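Side-chain contact in member of DUF4221 family (Bacteroides vulgatus, PDB 3S9J), which is of unknown function but folds as a six-bladed beta-propeller that carries bound sodium ions: residues Y116-P121 and L147-L152. Sequence-based numbering, arbitrary orientation. Where two conformers were deposited one is given.
With FMT (formic acid), chain L.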
# COMPACT_ATOMS: atom_id res chain seq x y z
N TYR A 116 17.71 -3.96 13.15
CA TYR A 116 16.87 -4.66 14.09
C TYR A 116 16.48 -6.02 13.54
O TYR A 116 15.97 -6.13 12.45
CB TYR A 116 15.57 -3.92 14.34
CG TYR A 116 15.70 -2.46 14.73
CD1 TYR A 116 15.73 -1.47 13.76
CD2 TYR A 116 15.73 -2.07 16.07
CE1 TYR A 116 15.84 -0.13 14.09
CE2 TYR A 116 15.81 -0.73 16.41
CZ TYR A 116 15.86 0.25 15.42
OH TYR A 116 15.93 1.57 15.74
N ASN A 117 16.63 -7.06 14.36
CA ASN A 117 16.03 -8.35 14.06
C ASN A 117 14.55 -8.29 14.33
O ASN A 117 14.12 -7.82 15.39
CB ASN A 117 16.70 -9.44 14.91
CG ASN A 117 16.12 -10.82 14.68
OD1 ASN A 117 16.21 -11.36 13.58
ND2 ASN A 117 15.50 -11.41 15.72
N PHE A 118 13.73 -8.74 13.39
CA PHE A 118 12.27 -8.70 13.57
C PHE A 118 11.74 -10.11 13.30
O PHE A 118 11.69 -10.59 12.17
CB PHE A 118 11.58 -7.65 12.67
CG PHE A 118 10.14 -7.26 13.07
CD1 PHE A 118 9.16 -8.22 13.32
CD2 PHE A 118 9.76 -5.93 13.07
CE1 PHE A 118 7.85 -7.84 13.62
CE2 PHE A 118 8.46 -5.54 13.38
CZ PHE A 118 7.49 -6.50 13.66
N GLN A 119 11.35 -10.77 14.38
CA GLN A 119 10.74 -12.10 14.33
C GLN A 119 9.60 -12.04 15.30
O GLN A 119 9.45 -11.06 16.05
CB GLN A 119 11.75 -13.16 14.76
CG GLN A 119 12.90 -13.35 13.78
CD GLN A 119 13.99 -14.27 14.34
OE1 GLN A 119 14.50 -14.07 15.45
NE2 GLN A 119 14.34 -15.28 13.56
N THR A 120 8.81 -13.10 15.34
CA THR A 120 7.73 -13.16 16.29
C THR A 120 8.38 -13.24 17.68
O THR A 120 9.57 -13.59 17.82
CB THR A 120 6.82 -14.37 16.09
OG1 THR A 120 7.53 -15.58 16.40
CG2 THR A 120 6.28 -14.41 14.61
N PRO A 121 7.61 -12.91 18.72
CA PRO A 121 8.16 -13.09 20.09
C PRO A 121 8.80 -14.47 20.32
O PRO A 121 9.90 -14.55 20.89
CB PRO A 121 6.93 -12.88 20.97
CG PRO A 121 6.17 -11.79 20.25
CD PRO A 121 6.34 -12.15 18.73
N LEU A 147 3.38 -2.58 11.83
CA LEU A 147 3.43 -3.31 10.55
C LEU A 147 2.28 -4.33 10.48
O LEU A 147 1.98 -4.94 11.49
CB LEU A 147 4.71 -4.16 10.45
CG LEU A 147 6.11 -3.56 10.21
CD1 LEU A 147 6.87 -4.42 9.22
CD2 LEU A 147 6.06 -2.16 9.72
N ARG A 148 1.78 -4.60 9.29
CA ARG A 148 0.85 -5.70 9.09
C ARG A 148 1.51 -7.01 9.43
O ARG A 148 2.71 -7.21 9.18
CB ARG A 148 0.38 -5.71 7.62
CG ARG A 148 -0.33 -6.94 7.16
CD ARG A 148 -0.93 -6.72 5.76
NE ARG A 148 -1.41 -7.96 5.19
CZ ARG A 148 -0.68 -8.83 4.49
NH1 ARG A 148 0.61 -8.63 4.26
NH2 ARG A 148 -1.27 -9.94 4.05
N GLN A 149 0.71 -7.94 9.93
CA GLN A 149 1.16 -9.30 10.14
C GLN A 149 0.25 -10.29 9.39
O GLN A 149 -0.96 -10.09 9.28
CB GLN A 149 1.18 -9.61 11.64
CG GLN A 149 2.29 -8.85 12.33
CD GLN A 149 3.66 -9.40 12.00
OE1 GLN A 149 4.07 -10.43 12.54
NE2 GLN A 149 4.37 -8.72 11.13
N GLU A 150 0.90 -11.33 8.84
CA GLU A 150 0.19 -12.37 8.10
C GLU A 150 -0.15 -13.55 9.04
O GLU A 150 0.21 -13.53 10.23
CB GLU A 150 1.02 -12.79 6.86
CG GLU A 150 1.14 -11.67 5.78
CD GLU A 150 1.86 -12.12 4.50
OE1 GLU A 150 2.18 -13.32 4.42
OE2 GLU A 150 2.11 -11.29 3.58
N ILE A 151 -0.87 -14.55 8.54
CA ILE A 151 -1.24 -15.71 9.35
C ILE A 151 -0.03 -16.60 9.75
O ILE A 151 0.94 -16.68 9.03
CB ILE A 151 -2.33 -16.57 8.65
CG1 ILE A 151 -1.80 -17.11 7.31
CG2 ILE A 151 -3.59 -15.73 8.46
CD1 ILE A 151 -2.73 -18.07 6.59
N LEU A 152 -0.12 -17.25 10.90
CA LEU A 152 1.04 -17.96 11.48
C LEU A 152 0.99 -19.47 11.26
O LEU A 152 1.84 -20.21 11.76
CB LEU A 152 1.17 -17.64 12.97
CG LEU A 152 1.65 -16.22 13.33
CD1 LEU A 152 1.79 -16.10 14.86
CD2 LEU A 152 2.97 -15.83 12.58
C FMT L . 4.82 -16.49 18.01
O1 FMT L . 5.20 -15.64 18.86
O2 FMT L . 5.57 -17.09 17.21
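The ring of Phe118 meets the opposite segment obliquely, with neither a clean face nor a clean edge: its CE2 lies 4.4 Å from CG of Leu147, and its CE1 lies 4.4 Å from NE2 of the Gln149 amide. Phe118 and Leu147 were each modelled in two conformers, and these approaches hold for the one described. With CG swung anti to the backbone N (chi1 -163°), the ring extends toward 147-152, and no hydrogen bond joins the two segments. The Gln149 amide is held at both ends. Its NE2 donates a bent bond to Arg148 O (3.0 Å, 142° at the hydrogen), tilted from the carbonyl plane, while OE1 pairs with Thr126 OG1. In this six-bladed beta-propeller the contact joins neighbouring blades, since 116-121 leaves an edge strand, 112-117, of one four-stranded sheet and 147-152 continues the inner strand 144-148 of the next, whose Trp179 touches Gln149, Leu152 and Pro121. Farther along, Thr120 and Leu152 lie alongside one another, pointing in opposing senses, CG2 of Thr120 resting 4.1 Å from CD2 of Leu152. The other branch of Thr120, OG1, donates to O2 of a formic acid, probably from the crystallisation liquor, at 2.6 Å; the same hydroxyl pairs with Arg124 N. A valine in place of Thr120 would probably leave the Arg124 backbone N without its hydrogen-bond acceptor and the formic acid without one of its donors.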